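Local structure of alpha-2,3/8-sialyltransferase (Campylobacter jejuni, 1RO7) at residues Q69-E74 against Q234-Y239. The protein transfers sialic acid, probably from CMP-sialic acid, to acceptor sugars in alpha-2,3 and alpha-2,8 linkages. The protein carries 1 engineered substitution. Numbering follows the deposited sequence.
Sequences QEYETE and QEKNNY
The ammonium group of K236 is the polar centre of this contact, donating a hydrogen bond to the phenol oxygen of Y71, NZ to OH 2.8 Å. The two side chains cross at about a right angle, and NZ arrives at the edge of the Y71 ring, near its plane. A bend at chi3 (65°) in an otherwise extended lysine tail turns the last two atoms toward the phenol. The same nitrogen is also bonded to the backbone O of E36, whose carboxylate OE1 pairs with Y71 OH; Y39 adds a cation-pi contact to the lysine.

A single water extends the network to E70. It accepts from K236 NZ at 3.1 Å and donates to E70 OE1 at 2.6 Å, lying at the edges of both the Y71 and Y239 rings. Lysine and carboxylate thus meet through this water, with E70 OE1 and K236 NZ 5.1 Å apart. The other carboxylate oxygen, E70 OE2, bonds to T240 and N68.

The direct contact of E70 with Y239 is slight: E70 OE1 touches Y239 CB at 3.4 Å, with the carboxylate and phenol planes 75° apart. A chi1 of 59° puts Y239 CG between its backbone N and carbonyl carbon and carries the ring off from E70, leaving CB to meet the carboxylate.

The contact joins the turn between helix 55-67, closed by a Schellman motif at Q69, and strand 72-78 of the Rossmann-type sheet to the loop after strand 234-235. Three of the four touching residues are buried, and NZ is held by a phenol oxygen, a backbone carbonyl and a water; through that water, without a salt bridge, the E70 carboxylate probably stabilises the protonated lysine.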
loop_
_atom_site.group_PDB
_atom_site.type_symbol
_atom_site.label_atom_id
_atom_site.label_comp_id
_atom_site.label_asym_id
_atom_site.label_seq_id
_atom_site.Cartn_x
_atom_site.Cartn_y
_atom_site.Cartn_z
ATOM N N GLN A 69 20.655 32.672 -2.411
ATOM C CA GLN A 69 21.908 32.342 -1.728
ATOM C C GLN A 69 21.995 32.758 -0.257
ATOM O O GLN A 69 23.079 33.061 0.240
ATOM C CB GLN A 69 23.102 32.934 -2.495
ATOM C CG GLN A 69 23.240 32.413 -3.925
ATOM C CD GLN A 69 24.480 32.936 -4.637
ATOM O OE1 GLN A 69 24.652 32.726 -5.837
ATOM N NE2 GLN A 69 25.352 33.613 -3.898
ATOM N N GLU A 70 20.864 32.768 0.441
ATOM C CA GLU A 70 20.857 33.135 1.854
ATOM C C GLU A 70 21.183 31.910 2.698
ATOM O O GLU A 70 21.806 32.015 3.751
ATOM C CB GLU A 70 19.494 33.699 2.256
ATOM C CG GLU A 70 19.106 34.951 1.502
ATOM C CD GLU A 70 17.742 35.470 1.909
ATOM O OE1 GLU A 70 17.579 35.886 3.077
ATOM O OE2 GLU A 70 16.830 35.457 1.057
ATOM N N TYR A 71 20.746 30.746 2.229
ATOM C CA TYR A 71 21.016 29.495 2.917
ATOM C C TYR A 71 21.087 28.380 1.903
ATOM O O TYR A 71 20.737 28.552 0.733
ATOM C CB TYR A 71 19.914 29.131 3.925
ATOM C CG TYR A 71 19.765 30.056 5.110
ATOM C CD1 TYR A 71 19.001 31.213 5.017
ATOM C CD2 TYR A 71 20.374 29.762 6.334
ATOM C CE1 TYR A 71 18.839 32.059 6.107
ATOM C CE2 TYR A 71 20.222 30.605 7.434
ATOM C CZ TYR A 71 19.450 31.752 7.312
ATOM O OH TYR A 71 19.274 32.599 8.380
ATOM N N GLU A 72 21.563 27.236 2.366
ATOM C CA GLU A 72 21.633 26.043 1.551
ATOM C C GLU A 72 21.313 24.905 2.505
ATOM O O GLU A 72 21.556 25.006 3.712
ATOM C CB GLU A 72 23.019 25.861 0.923
ATOM C CG GLU A 72 24.173 25.742 1.894
ATOM C CD GLU A 72 25.461 25.330 1.197
ATOM O OE1 GLU A 72 26.548 25.543 1.772
ATOM O OE2 GLU A 72 25.380 24.781 0.074
ATOM N N THR A 73 20.732 23.839 1.982
ATOM C CA THR A 73 20.400 22.710 2.825
ATOM C C THR A 73 20.415 21.432 2.023
ATOM O O THR A 73 20.044 21.413 0.848
ATOM C CB THR A 73 19.015 22.876 3.487
ATOM O OG1 THR A 73 18.825 21.828 4.447
ATOM C CG2 THR A 73 17.905 22.809 2.443
ATOM N N GLU A 74 20.859 20.362 2.667
ATOM C CA GLU A 74 20.928 19.070 2.022
ATOM C C GLU A 74 19.571 18.384 2.090
ATOM O O GLU A 74 19.077 17.860 1.091
ATOM C CB GLU A 74 21.981 18.202 2.715
ATOM C CG GLU A 74 22.336 16.942 1.953
ATOM C CD GLU A 74 23.370 16.098 2.675
ATOM O OE1 GLU A 74 24.398 16.662 3.114
ATOM O OE2 GLU A 74 23.155 14.872 2.799
ATOM N N GLN A 234 28.419 35.955 10.710
ATOM C CA GLN A 234 28.238 36.795 9.536
ATOM C C GLN A 234 26.961 37.607 9.702
ATOM O O GLN A 234 25.964 37.112 10.227
ATOM C CB GLN A 234 28.136 35.942 8.273
ATOM C CG GLN A 234 28.184 36.758 6.995
ATOM C CD GLN A 234 27.878 35.934 5.763
ATOM O OE1 GLN A 234 28.408 34.835 5.587
ATOM N NE2 GLN A 234 27.028 36.467 4.894
ATOM N N GLU A 235 26.996 38.853 9.250
ATOM C CA GLU A 235 25.841 39.736 9.358
ATOM C C GLU A 235 24.863 39.467 8.214
ATOM O O GLU A 235 25.236 38.888 7.192
ATOM C CB GLU A 235 26.300 41.196 9.307
ATOM C CG GLU A 235 25.331 42.178 9.942
ATOM C CD GLU A 235 25.542 42.320 11.440
ATOM O OE1 GLU A 235 25.629 41.287 12.136
ATOM O OE2 GLU A 235 25.619 43.471 11.921
ATOM N N LYS A 236 23.612 39.882 8.397
ATOM C CA LYS A 236 22.583 39.708 7.374
ATOM C C LYS A 236 21.943 41.055 7.062
ATOM O O LYS A 236 21.565 41.800 7.967
ATOM C CB LYS A 236 21.509 38.713 7.838
ATOM C CG LYS A 236 21.997 37.270 7.929
ATOM C CD LYS A 236 20.920 36.318 8.445
ATOM C CE LYS A 236 19.745 36.203 7.480
ATOM N NZ LYS A 236 18.667 35.321 8.019
ATOM N N ASN A 237 21.828 41.361 5.773
ATOM C CA ASN A 237 21.246 42.621 5.327
ATOM C C ASN A 237 20.194 42.401 4.250
ATOM O O ASN A 237 20.384 41.584 3.350
ATOM C CB ASN A 237 22.349 43.533 4.785
ATOM C CG ASN A 237 23.318 43.975 5.863
ATOM O OD1 ASN A 237 22.960 44.744 6.757
ATOM N ND2 ASN A 237 24.551 43.483 5.793
ATOM N N ASN A 238 19.091 43.140 4.342
ATOM C CA ASN A 238 18.007 43.022 3.368
ATOM C C ASN A 238 17.750 41.554 3.042
ATOM O O ASN A 238 17.621 41.171 1.879
ATOM C CB ASN A 238 18.364 43.779 2.085
ATOM C CG ASN A 238 18.383 45.283 2.281
ATOM O OD1 ASN A 238 17.364 45.890 2.623
ATOM N ND2 ASN A 238 19.543 45.894 2.065
ATOM N N TYR A 239 17.689 40.737 4.088
ATOM C CA TYR A 239 17.461 39.308 3.944
ATOM C C TYR A 239 15.973 38.992 4.034
ATOM O O TYR A 239 15.159 39.863 4.326
ATOM C CB TYR A 239 18.203 38.551 5.046
ATOM C CG TYR A 239 17.780 38.962 6.440
ATOM C CD1 TYR A 239 18.136 40.208 6.958
ATOM C CD2 TYR A 239 17.001 38.119 7.228
ATOM C CE1 TYR A 239 17.724 40.606 8.230
ATOM C CE2 TYR A 239 16.583 38.506 8.503
ATOM C CZ TYR A 239 16.948 39.749 8.996
ATOM O OH TYR A 239 16.540 40.137 10.252
HETATM O O HOH W 1 16.925 35.091 5.502
#